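Local coordinates for mandelate racemase/muconate lactonizing protein (Paenibacillus sp., PDB 3V5C) that probably dehydrates galacturonate as a magnesium-dependent lyase of the enolase superfamily, at residues A[18-22]-A[374-378]; A[45-49]-A[59-64]; A[100-105]-A[362-366]; A[126-130]-A[355-359]; A[344-350]-A[365-370]. The protein carries 1 engineered substitution. One frame throughout, in Å; residues are numbered along the deposited sequence.

Interaction 1: A[18-22]-A[374-378]; sequences EFAKL and VTYLI
I378 has the largest share of the surface buried between helix 371-380 and strand 14-30, reaching E18, F19 and A20. Its CG1 branch stands anti to the carbonyl carbon (chi1 -70°) and continues extended, which carries the methyl CD1 of I378 to 3.5 Å from CB of E18. On the way, I378 CG1 passes 3.5 Å from F19 O and 3.7 Å from A20 CB. The small A20 points at the helix and allows close approach: its CB also meets CB of L377 at 3.8 Å, and the CA atoms of A20 and I378 are 4.7 Å apart. E18 crosses I378 at about a right angle, and its carboxylate goes on to a salt bridge with R49. Toward L22 the fit is slacker. CD1 of L22 reaches CD1 of L377 at 3.9 Å, again at about a right angle, and V374 CG2 is more distant. On the more exposed side, beside L377 and K21, a water takes the place of direct polar contact, accepting from K21 N and donating to L377 O. F19 points away from the helix, and its ring meets that of W383. The axes of the two segments cross at 100°, and the chain's C-terminal region returns here to cover the antiparallel sheet of the N-terminal alpha+beta capping domain, as in the enolase superfamily.

Interaction 2: A[45-49]-A[59-64]; sequences VDIAR and GSSIHM
The carbonyl oxygen of D46 is gripped by several groups where the hairpin strand 55-60 gives way to loop. S61 N donates to D46 O at 3.1 Å, from 45° above the carbonyl plane, and a bridging water donates to the same oxygen at 2.7 Å while also bonding S60 OG. The CA-H of S60 adds a weaker contact. Beyond this point the strands close up in regular antiparallel fashion. I47 and S60 form a non-hydrogen-bonded pair with diverging side chains; next to them A48 and G59 form a hydrogen-bonded pair, joined by A48 N to G59 O at 2.9 Å and G59 N to A48 O at 3.0 Å. Although I47 sets out away from its neighbour strand, its chain bends back (chi2 -69°) and brings CD1 to 3.5 Å from G59 O. On the face bearing A48, the methyl CB packs 3.5 Å from CB of S61, and the terminal CE of M64, turned in at the thioether, reaches A48 CB at 3.7 Å. A second water donates to both D46 OD2 and S61 O, tying the aspartate's carboxylate to the loop; OD1 forms a salt bridge with K21. Across the hairpin, strand 42-52 is edged by strand 14-30, which supplies I17 beside M64; helix 92-107 lies against the loop, where S61 OG bonds the carbonyl of Q94 and L93 meets I62.

Interaction 3: A[100-105]-A[362-366]; sequences LDWLGQ and TPGFG
D101 and Q105, one turn apart on helix 92-107, turn their polar ends together toward the backbone of P363-F365. The carboxylate swings anti to the backbone N (chi1 -172°), presenting OD1 to F365 N at 3.1 Å; this nearly straight bond arrives on the anti side of the oxygen, close to the carboxylate plane. The amide of Q105, folded back at chi2, donates from NE2 to the same OD1 at 3.1 Å but comes from above that plane, 43° out of it, with the acceptor lying nearly in the amide's own plane. One aspartate oxygen thus fixes both the turn and the glutamine. NE2 also makes a weak bond to P363 O at 3.2 Å, while OE1 lies against CB of P363, the two side chains crossing at about a right angle. The second aspartate oxygen, OD2, is held by Y58 N. The segment received here is a type II' beta turn from P363 to G366, closed by G366 N to P363 O, with G364 at its positive-phi corner; it docks a loop of the C-terminal barrel domain onto a helix of the N-terminal capping domain. The nearest CA atoms across the contact are those of two glycines, G104 and G364, 3.7 Å apart with no side chain between them. Toward the N-terminal end of segment 100-105 the F365 ring lies oblique to L100 and D101. Its CE2 is 3.7 Å from L100 CB, and CD2 rests against CB of D101. V111 of helix 111-115 touches both L100 and F365, and H324 meets the phenylalanine ring edge-to-face.

Interaction 4: A[126-130]-A[355-359]; sequences LVVPC and GEIHV
V127 and H358 are paired as non-hydrogen-bonded partners in an antiparallel ladder, formed where strand 356-359 adds to strand 126-135 of the enolase-type modified beta/alpha barrel. V127 CG1 sits over one face of the H358 imidazole, offset toward the rim and 3.9 Å from its centroid: a CH-pi contact. The two side chains run side by side, with V127 CG2 near ND1. The same CG1 lies 3.3 Å from OE1 of E356, so this one methyl meets both the ring and the carboxylate. Next along, V128 and I357 form a hydrogen-bonded pair, with I357 N to V128 O at 2.7 Å and V128 N to I357 O at 2.9 Å. On the face carrying these residues, V128 CB meets I357 CG2 at 3.8 Å. At the far end C130 N bonds G355 O at 3.0 Å. Around this first shell, strand 351-353 flanks H358 through R351 and E353, V335 touches V128, C130 and I357, and helix 317-325 sets I319 on I357. Between E356 OE2 and the carbonyl V127 O a single water donates to both, at 2.7 Å from OE2.

Interaction 5: A[344-350]-A[365-370]; sequences GMDVSGY and FGIVFD
This is a short two-stranded antiparallel ribbon, residues 345-346 against 368-369, sealed by an apolar cluster on one face and leading into the C-terminal helix. D346 and V368 make the hydrogen-bonded pair: D346 N reaches V368 O at 2.9 Å and V368 N returns to D346 O at 3.0 Å. The ladder continues with D370 N to G344 O, just before D370 N-caps helix 371-380 by accepting from L373 N. On the opposite face from D346, M345 and F369 lie side by side, pointing the same way. CG of M345, anti to the backbone N (chi1 -173°), comes 3.6 Å from F369 CE1 and 3.5 Å from CG2 of I367; the sulfur stands obliquely to the ring at 4.8 Å from its centroid, a Met-aromatic contact. In the C-terminal part of the enolase fold the ribbon follows helix 317-325, whose Y317 packs on I367 and F369, and the F369 ring stacks on Y58 of the capping domain. Past D346 the chain folds over in an Asx turn, OD1 accepting from S348 N; S348 OG donates to the same oxygen. A type I turn from V347 to Y350 overlaps it. A water bridges D346 O, G349 N and G366 O. The turn delivers Y350, whose hydroxyl donates to F365 O at 2.6 Å, the oxygen lying at the ring's edge near its plane. Y320 meets the tyrosine ring edge-to-face.

Interactions 1 and 2 share the antiparallel sheet of the capping domain, where A20 O and I47 N, 2.8 Å apart, probably bond strand to strand. F369 of interaction 5 reaches into both: its CE1 lies 3.9 Å from L22 CD2 and 3.8 Å from I47 CD1. Interactions 3 and 5 share F365 and G366, so one loop serves the capping helix and the ribbon. Beyond the ribbon, Y350 CE2 meets V359 CG1 of interaction 4 at 3.7 Å. Interaction 4 belongs to the barrel, which also carries the magnesium site of E238 and D261. The centres of interactions 1 and 4 are about 29 Å apart, and interaction 5 spans between them.

Interaction 1: A[18-22]-A[374-378]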
# COMPACT_ATOMS: atom_id res chain seq x y z
N GLU A 18 9.24 22.35 3.62
CA GLU A 18 8.38 22.90 2.59
C GLU A 18 7.35 21.85 2.21
O GLU A 18 7.63 20.66 2.30
CB GLU A 18 9.19 23.29 1.37
CG GLU A 18 10.27 24.30 1.67
CD GLU A 18 11.29 24.41 0.55
OE1 GLU A 18 12.26 23.62 0.56
OE2 GLU A 18 11.10 25.27 -0.33
N PHE A 19 6.18 22.31 1.79
CA PHE A 19 5.05 21.42 1.53
C PHE A 19 4.38 21.79 0.23
O PHE A 19 4.16 22.96 -0.06
CB PHE A 19 4.04 21.53 2.67
CG PHE A 19 2.82 20.68 2.48
CD1 PHE A 19 1.70 21.19 1.85
CD2 PHE A 19 2.81 19.37 2.92
CE1 PHE A 19 0.57 20.38 1.68
CE2 PHE A 19 1.69 18.56 2.75
CZ PHE A 19 0.58 19.07 2.13
N ALA A 20 3.98 20.77 -0.52
CA ALA A 20 3.24 20.99 -1.76
C ALA A 20 2.41 19.77 -2.11
O ALA A 20 2.73 18.66 -1.70
CB ALA A 20 4.20 21.29 -2.90
N LYS A 21 1.36 19.99 -2.89
CA LYS A 21 0.52 18.89 -3.37
C LYS A 21 0.83 18.67 -4.84
O LYS A 21 0.71 19.60 -5.64
CB LYS A 21 -0.96 19.22 -3.16
CG LYS A 21 -1.94 18.24 -3.79
CD LYS A 21 -3.39 18.72 -3.66
CE LYS A 21 -3.78 18.95 -2.20
NZ LYS A 21 -3.91 17.67 -1.44
N LEU A 22 1.28 17.46 -5.17
CA LEU A 22 1.57 17.06 -6.55
C LEU A 22 0.35 16.35 -7.14
O LEU A 22 -0.43 15.74 -6.41
CB LEU A 22 2.77 16.10 -6.59
CG LEU A 22 4.17 16.72 -6.67
CD1 LEU A 22 4.37 17.81 -5.65
CD2 LEU A 22 5.23 15.63 -6.53
N VAL A 374 8.38 21.46 -7.88
CA VAL A 374 7.94 21.43 -6.50
C VAL A 374 8.02 22.83 -5.90
O VAL A 374 7.12 23.25 -5.18
CB VAL A 374 8.75 20.42 -5.70
CG1 VAL A 374 8.39 20.51 -4.24
CG2 VAL A 374 8.48 19.03 -6.25
N THR A 375 9.10 23.55 -6.19
CA THR A 375 9.23 24.92 -5.70
C THR A 375 8.06 25.80 -6.17
O THR A 375 7.49 26.54 -5.38
CB THR A 375 10.57 25.53 -6.11
OG1 THR A 375 11.62 24.86 -5.40
CG2 THR A 375 10.61 27.01 -5.76
N TYR A 376 7.70 25.69 -7.44
CA TYR A 376 6.56 26.41 -7.96
C TYR A 376 5.27 26.08 -7.20
O TYR A 376 4.51 26.98 -6.84
CB TYR A 376 6.37 26.12 -9.45
CG TYR A 376 5.08 26.67 -10.01
CD1 TYR A 376 4.94 28.02 -10.30
CD2 TYR A 376 3.98 25.85 -10.22
CE1 TYR A 376 3.76 28.54 -10.81
CE2 TYR A 376 2.79 26.35 -10.74
CZ TYR A 376 2.69 27.70 -11.03
OH TYR A 376 1.52 28.21 -11.54
N LEU A 377 5.03 24.79 -6.97
CA LEU A 377 3.84 24.35 -6.26
C LEU A 377 3.82 24.79 -4.79
O LEU A 377 2.77 25.13 -4.25
CB LEU A 377 3.71 22.84 -6.35
CG LEU A 377 3.39 22.37 -7.78
CD1 LEU A 377 3.36 20.85 -7.89
CD2 LEU A 377 2.08 22.97 -8.28
N ILE A 378 4.98 24.77 -4.14
CA ILE A 378 5.11 25.23 -2.77
C ILE A 378 4.68 26.70 -2.71
O ILE A 378 3.88 27.12 -1.87
CB ILE A 378 6.57 25.12 -2.27
CG1 ILE A 378 6.97 23.66 -2.09
CG2 ILE A 378 6.76 25.88 -0.96
CD1 ILE A 378 8.50 23.42 -2.01
O HOH W 1 0.93 22.89 -3.42

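Interaction 2: A[45-49]-A[59-64]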
# COMPACT_ATOMS: atom_id res chain seq x y z
N VAL A 45 -0.60 13.55 -4.56
CA VAL A 45 0.30 13.16 -3.48
C VAL A 45 0.76 14.40 -2.73
O VAL A 45 1.39 15.31 -3.31
CB VAL A 45 1.55 12.43 -4.01
CG1 VAL A 45 2.50 12.08 -2.85
CG2 VAL A 45 1.16 11.16 -4.79
N ASP A 46 0.46 14.47 -1.44
CA ASP A 46 1.01 15.54 -0.61
C ASP A 46 2.46 15.22 -0.25
O ASP A 46 2.79 14.12 0.24
CB ASP A 46 0.18 15.72 0.66
CG ASP A 46 -1.19 16.34 0.41
OD1 ASP A 46 -1.48 16.74 -0.75
OD2 ASP A 46 -1.96 16.46 1.39
N ILE A 47 3.35 16.17 -0.51
CA ILE A 47 4.78 15.94 -0.37
C ILE A 47 5.39 17.02 0.50
O ILE A 47 4.97 18.18 0.45
CB ILE A 47 5.46 15.96 -1.76
CG1 ILE A 47 5.06 14.71 -2.56
CG2 ILE A 47 6.98 16.11 -1.66
CD1 ILE A 47 5.65 13.44 -2.03
N ALA A 48 6.37 16.65 1.32
CA ALA A 48 7.21 17.63 1.98
C ALA A 48 8.65 17.46 1.52
O ALA A 48 9.11 16.35 1.24
CB ALA A 48 7.12 17.51 3.50
N ARG A 49 9.36 18.58 1.49
CA ARG A 49 10.78 18.61 1.22
C ARG A 49 11.44 19.14 2.51
O ARG A 49 11.12 20.23 2.96
CB ARG A 49 11.05 19.55 0.05
CG ARG A 49 12.52 19.77 -0.30
CD ARG A 49 12.65 20.41 -1.69
NE ARG A 49 12.27 21.83 -1.73
CZ ARG A 49 12.01 22.51 -2.85
NH1 ARG A 49 11.71 23.80 -2.79
NH2 ARG A 49 12.03 21.90 -4.03
N GLY A 59 9.44 13.42 0.61
CA GLY A 59 8.54 12.29 0.82
C GLY A 59 7.11 12.66 1.12
O GLY A 59 6.78 13.82 1.29
N SER A 60 6.24 11.64 1.16
CA SER A 60 4.86 11.81 1.62
C SER A 60 4.84 12.56 2.96
O SER A 60 5.71 12.36 3.80
CB SER A 60 4.22 10.44 1.79
OG SER A 60 3.00 10.52 2.52
N SER A 61 3.86 13.44 3.12
CA SER A 61 3.67 14.11 4.41
C SER A 61 2.18 14.34 4.60
O SER A 61 1.53 14.89 3.70
CB SER A 61 4.41 15.45 4.43
OG SER A 61 4.10 16.16 5.62
N ILE A 62 1.63 13.90 5.73
CA ILE A 62 0.24 14.20 6.06
C ILE A 62 0.14 14.78 7.46
O ILE A 62 1.05 14.61 8.28
CB ILE A 62 -0.68 12.96 5.90
CG1 ILE A 62 -0.33 11.88 6.92
CG2 ILE A 62 -0.60 12.44 4.45
CD1 ILE A 62 -1.41 10.78 7.06
N HIS A 63 -0.96 15.48 7.72
CA HIS A 63 -1.24 16.03 9.04
C HIS A 63 -0.18 17.05 9.48
O HIS A 63 0.13 17.14 10.67
CB HIS A 63 -1.31 14.92 10.08
CG HIS A 63 -2.47 13.99 9.89
ND1 HIS A 63 -3.22 13.96 8.74
CD2 HIS A 63 -3.02 13.07 10.72
CE1 HIS A 63 -4.18 13.05 8.86
NE2 HIS A 63 -4.08 12.50 10.06
N MET A 64 0.40 17.78 8.53
CA MET A 64 1.38 18.80 8.89
C MET A 64 0.89 20.17 8.47
O MET A 64 0.55 20.38 7.31
CB MET A 64 2.73 18.53 8.21
CG MET A 64 3.80 19.54 8.59
SD MET A 64 5.47 19.01 8.17
CE MET A 64 5.40 18.96 6.38
O HOH W 2 1.28 11.97 0.97
O HOH W 3 -1.07 16.41 3.78

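Interaction 3: A[100-105]-A[362-366]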
# COMPACT_ATOMS: atom_id res chain seq x y z
N LEU A 100 13.55 9.80 6.14
CA LEU A 100 14.18 8.58 5.65
C LEU A 100 14.86 8.83 4.30
O LEU A 100 15.94 8.30 4.03
CB LEU A 100 13.16 7.44 5.58
CG LEU A 100 12.77 6.86 6.93
CD1 LEU A 100 11.54 5.98 6.78
CD2 LEU A 100 13.91 6.05 7.52
N ASP A 101 14.22 9.60 3.42
CA ASP A 101 14.82 9.90 2.13
C ASP A 101 16.11 10.68 2.37
O ASP A 101 17.12 10.43 1.73
CB ASP A 101 13.88 10.74 1.28
CG ASP A 101 14.39 10.91 -0.15
OD1 ASP A 101 14.79 9.91 -0.75
OD2 ASP A 101 14.41 12.05 -0.64
N TRP A 102 16.05 11.62 3.31
CA TRP A 102 17.20 12.47 3.62
C TRP A 102 18.37 11.59 4.06
O TRP A 102 19.49 11.76 3.56
CB TRP A 102 16.88 13.52 4.69
CG TRP A 102 18.03 14.46 4.91
CD1 TRP A 102 18.21 15.67 4.33
CD2 TRP A 102 19.16 14.25 5.77
NE1 TRP A 102 19.40 16.24 4.76
CE2 TRP A 102 19.99 15.38 5.65
CE3 TRP A 102 19.54 13.22 6.64
CZ2 TRP A 102 21.19 15.51 6.37
CZ3 TRP A 102 20.73 13.34 7.35
CH2 TRP A 102 21.54 14.48 7.20
N LEU A 103 18.11 10.68 5.00
CA LEU A 103 19.16 9.79 5.51
C LEU A 103 19.77 8.98 4.37
O LEU A 103 20.99 8.80 4.30
CB LEU A 103 18.63 8.87 6.63
CG LEU A 103 18.35 9.49 8.00
CD1 LEU A 103 17.57 8.51 8.89
CD2 LEU A 103 19.65 9.91 8.69
N GLY A 104 18.92 8.50 3.47
CA GLY A 104 19.38 7.80 2.29
C GLY A 104 20.27 8.67 1.41
O GLY A 104 21.32 8.22 0.96
N GLN A 105 19.86 9.92 1.18
CA GLN A 105 20.68 10.83 0.37
C GLN A 105 22.04 11.08 1.03
O GLN A 105 23.08 11.02 0.36
CB GLN A 105 19.98 12.17 0.11
CG GLN A 105 18.59 12.05 -0.53
CD GLN A 105 18.58 11.32 -1.86
OE1 GLN A 105 19.49 11.46 -2.69
NE2 GLN A 105 17.55 10.53 -2.08
N THR A 362 19.31 2.99 -5.63
CA THR A 362 19.68 4.39 -5.55
C THR A 362 19.32 5.01 -4.19
O THR A 362 18.56 4.44 -3.42
CB THR A 362 19.00 5.17 -6.68
OG1 THR A 362 17.63 4.78 -6.73
CG2 THR A 362 19.64 4.78 -8.02
N PRO A 363 19.91 6.17 -3.87
CA PRO A 363 19.77 6.68 -2.51
C PRO A 363 18.34 7.01 -2.11
O PRO A 363 17.51 7.40 -2.94
CB PRO A 363 20.62 7.96 -2.53
CG PRO A 363 21.61 7.76 -3.66
CD PRO A 363 20.82 7.00 -4.69
N GLY A 364 18.07 6.87 -0.82
CA GLY A 364 16.76 7.17 -0.25
C GLY A 364 15.70 6.26 -0.83
O GLY A 364 15.88 5.03 -0.91
N PHE A 365 14.59 6.84 -1.25
CA PHE A 365 13.53 6.03 -1.86
C PHE A 365 13.67 5.90 -3.37
O PHE A 365 12.81 5.34 -4.02
CB PHE A 365 12.13 6.54 -1.48
CG PHE A 365 11.77 6.29 -0.03
CD1 PHE A 365 11.32 5.04 0.40
CD2 PHE A 365 11.89 7.31 0.90
CE1 PHE A 365 10.99 4.81 1.74
CE2 PHE A 365 11.56 7.10 2.23
CZ PHE A 365 11.11 5.83 2.66
N GLY A 366 14.78 6.39 -3.93
CA GLY A 366 15.03 6.18 -5.35
C GLY A 366 14.10 6.94 -6.28
O GLY A 366 14.07 6.68 -7.47

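Interaction 4: A[126-130]-A[355-359]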
# COMPACT_ATOMS: atom_id res chain seq x y z
N LEU A 126 16.84 -5.70 -4.66
CA LEU A 126 15.57 -5.87 -3.99
C LEU A 126 14.45 -6.01 -5.01
O LEU A 126 14.13 -5.07 -5.73
CB LEU A 126 15.26 -4.70 -3.05
CG LEU A 126 14.00 -4.92 -2.22
CD1 LEU A 126 14.06 -6.25 -1.48
CD2 LEU A 126 13.78 -3.78 -1.26
N VAL A 127 13.88 -7.20 -5.06
CA VAL A 127 12.78 -7.51 -5.98
C VAL A 127 11.63 -8.00 -5.12
O VAL A 127 11.79 -8.94 -4.34
CB VAL A 127 13.21 -8.61 -7.00
CG1 VAL A 127 12.08 -8.93 -7.97
CG2 VAL A 127 14.46 -8.16 -7.78
N VAL A 128 10.46 -7.37 -5.25
CA VAL A 128 9.37 -7.58 -4.31
C VAL A 128 8.09 -7.96 -5.06
O VAL A 128 7.74 -7.32 -6.04
CB VAL A 128 9.10 -6.26 -3.51
CG1 VAL A 128 8.14 -6.48 -2.37
CG2 VAL A 128 10.41 -5.69 -2.97
N PRO A 129 7.39 -9.00 -4.61
CA PRO A 129 6.13 -9.33 -5.28
C PRO A 129 5.15 -8.15 -5.27
O PRO A 129 5.09 -7.41 -4.30
CB PRO A 129 5.56 -10.47 -4.43
CG PRO A 129 6.77 -11.08 -3.78
CD PRO A 129 7.68 -9.93 -3.50
N CYS A 130 4.40 -7.97 -6.35
CA CYS A 130 3.34 -6.98 -6.35
C CYS A 130 2.09 -7.57 -6.97
O CYS A 130 2.13 -8.64 -7.59
CB CYS A 130 3.74 -5.74 -7.14
SG CYS A 130 4.16 -6.00 -8.90
N GLY A 355 5.38 -10.00 -12.26
CA GLY A 355 4.63 -9.97 -11.01
C GLY A 355 5.46 -9.49 -9.84
O GLY A 355 5.12 -9.78 -8.69
N GLU A 356 6.54 -8.77 -10.13
CA GLU A 356 7.41 -8.22 -9.09
C GLU A 356 7.81 -6.79 -9.44
O GLU A 356 8.01 -6.43 -10.62
CB GLU A 356 8.68 -9.06 -8.94
CG GLU A 356 8.44 -10.55 -8.66
CD GLU A 356 9.72 -11.37 -8.60
OE1 GLU A 356 10.51 -11.31 -9.57
OE2 GLU A 356 9.94 -12.07 -7.59
N ILE A 357 7.95 -5.97 -8.39
CA ILE A 357 8.50 -4.64 -8.54
C ILE A 357 9.98 -4.66 -8.21
O ILE A 357 10.39 -5.18 -7.16
CB ILE A 357 7.70 -3.59 -7.70
CG1 ILE A 357 8.23 -2.18 -7.92
CG2 ILE A 357 7.70 -3.93 -6.20
CD1 ILE A 357 7.20 -1.08 -7.57
N HIS A 358 10.80 -4.14 -9.12
CA HIS A 358 12.23 -4.05 -8.92
C HIS A 358 12.57 -2.69 -8.34
O HIS A 358 12.40 -1.67 -8.99
CB HIS A 358 12.97 -4.29 -10.24
CG HIS A 358 12.84 -5.69 -10.75
ND1 HIS A 358 13.93 -6.53 -10.88
CD2 HIS A 358 11.76 -6.42 -11.10
CE1 HIS A 358 13.52 -7.71 -11.32
NE2 HIS A 358 12.20 -7.67 -11.45
N VAL A 359 12.98 -2.69 -7.08
CA VAL A 359 13.30 -1.46 -6.37
C VAL A 359 14.76 -1.09 -6.66
O VAL A 359 15.64 -1.93 -6.49
CB VAL A 359 13.10 -1.64 -4.84
CG1 VAL A 359 13.38 -0.33 -4.11
CG2 VAL A 359 11.68 -2.11 -4.54
O HOH W 4 17.89 -3.07 -5.38
O HOH W 5 10.74 -11.65 -5.05

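Interaction 5: A[344-350]-A[365-370]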
# COMPACT_ATOMS: atom_id res chain seq x y z
N GLY A 344 6.21 15.64 -11.81
CA GLY A 344 7.29 16.03 -10.93
C GLY A 344 7.86 14.92 -10.06
O GLY A 344 8.76 15.15 -9.25
N MET A 345 7.32 13.72 -10.18
CA MET A 345 7.75 12.60 -9.34
C MET A 345 8.25 11.45 -10.21
O MET A 345 7.47 10.59 -10.64
CB MET A 345 6.62 12.16 -8.41
CG MET A 345 7.04 11.11 -7.36
SD MET A 345 5.71 10.75 -6.17
CE MET A 345 5.02 9.26 -6.86
N ASP A 346 9.55 11.45 -10.51
CA ASP A 346 10.13 10.48 -11.43
C ASP A 346 10.41 9.15 -10.73
O ASP A 346 11.33 9.05 -9.91
CB ASP A 346 11.43 11.07 -12.01
CG ASP A 346 12.12 10.16 -13.01
OD1 ASP A 346 11.72 9.00 -13.18
OD2 ASP A 346 13.13 10.62 -13.60
N VAL A 347 9.61 8.15 -11.07
CA VAL A 347 9.72 6.82 -10.48
C VAL A 347 10.31 5.82 -11.47
O VAL A 347 10.23 4.61 -11.26
CB VAL A 347 8.35 6.32 -9.98
CG1 VAL A 347 7.80 7.27 -8.92
CG2 VAL A 347 7.36 6.20 -11.15
N SER A 348 10.96 6.32 -12.52
CA SER A 348 11.45 5.46 -13.59
C SER A 348 12.57 4.49 -13.16
O SER A 348 12.90 3.54 -13.88
CB SER A 348 11.92 6.30 -14.77
OG SER A 348 13.08 7.03 -14.44
N GLY A 349 13.15 4.73 -11.99
CA GLY A 349 14.11 3.79 -11.44
C GLY A 349 13.48 2.46 -11.07
O GLY A 349 14.17 1.45 -10.95
N TYR A 350 12.17 2.45 -10.87
CA TYR A 350 11.43 1.23 -10.57
C TYR A 350 10.89 0.61 -11.86
O TYR A 350 10.52 1.32 -12.79
CB TYR A 350 10.23 1.53 -9.67
CG TYR A 350 10.57 1.95 -8.26
CD1 TYR A 350 11.03 3.24 -7.98
CD2 TYR A 350 10.40 1.07 -7.20
CE1 TYR A 350 11.32 3.63 -6.67
CE2 TYR A 350 10.69 1.45 -5.90
CZ TYR A 350 11.15 2.73 -5.64
OH TYR A 350 11.44 3.10 -4.33
N PHE A 365 14.59 6.84 -1.25
CA PHE A 365 13.53 6.03 -1.86
C PHE A 365 13.67 5.90 -3.37
O PHE A 365 12.81 5.34 -4.02
CB PHE A 365 12.13 6.54 -1.48
CG PHE A 365 11.77 6.29 -0.03
CD1 PHE A 365 11.32 5.04 0.40
CD2 PHE A 365 11.89 7.31 0.90
CE1 PHE A 365 10.99 4.81 1.74
CE2 PHE A 365 11.56 7.10 2.23
CZ PHE A 365 11.11 5.83 2.66
N GLY A 366 14.78 6.39 -3.93
CA GLY A 366 15.03 6.18 -5.35
C GLY A 366 14.10 6.94 -6.28
O GLY A 366 14.07 6.68 -7.47
N ILE A 367 13.35 7.88 -5.72
CA ILE A 367 12.45 8.72 -6.50
C ILE A 367 13.08 10.09 -6.72
O ILE A 367 13.56 10.71 -5.77
CB ILE A 367 11.12 8.90 -5.76
CG1 ILE A 367 10.45 7.55 -5.55
CG2 ILE A 367 10.22 9.89 -6.50
CD1 ILE A 367 9.20 7.60 -4.66
N VAL A 368 13.12 10.56 -7.96
CA VAL A 368 13.74 11.85 -8.23
C VAL A 368 12.66 12.90 -8.45
O VAL A 368 11.90 12.84 -9.42
CB VAL A 368 14.70 11.78 -9.45
CG1 VAL A 368 15.34 13.15 -9.70
CG2 VAL A 368 15.74 10.71 -9.21
N PHE A 369 12.58 13.86 -7.53
CA PHE A 369 11.61 14.94 -7.65
C PHE A 369 12.15 16.09 -8.48
O PHE A 369 13.35 16.37 -8.48
CB PHE A 369 11.13 15.41 -6.28
CG PHE A 369 10.26 14.41 -5.57
CD1 PHE A 369 8.88 14.50 -5.60
CD2 PHE A 369 10.84 13.34 -4.90
CE1 PHE A 369 8.07 13.55 -4.97
CE2 PHE A 369 10.04 12.38 -4.25
CZ PHE A 369 8.66 12.48 -4.30
N ASP A 370 11.24 16.74 -9.20
CA ASP A 370 11.56 17.91 -10.01
C ASP A 370 11.62 19.08 -9.05
O ASP A 370 10.59 19.60 -8.64
CB ASP A 370 10.47 18.10 -11.07
CG ASP A 370 10.75 19.28 -11.99
OD1 ASP A 370 11.45 20.21 -11.56
OD2 ASP A 370 10.25 19.26 -13.14
O HOH W 6 13.12 6.91 -10.07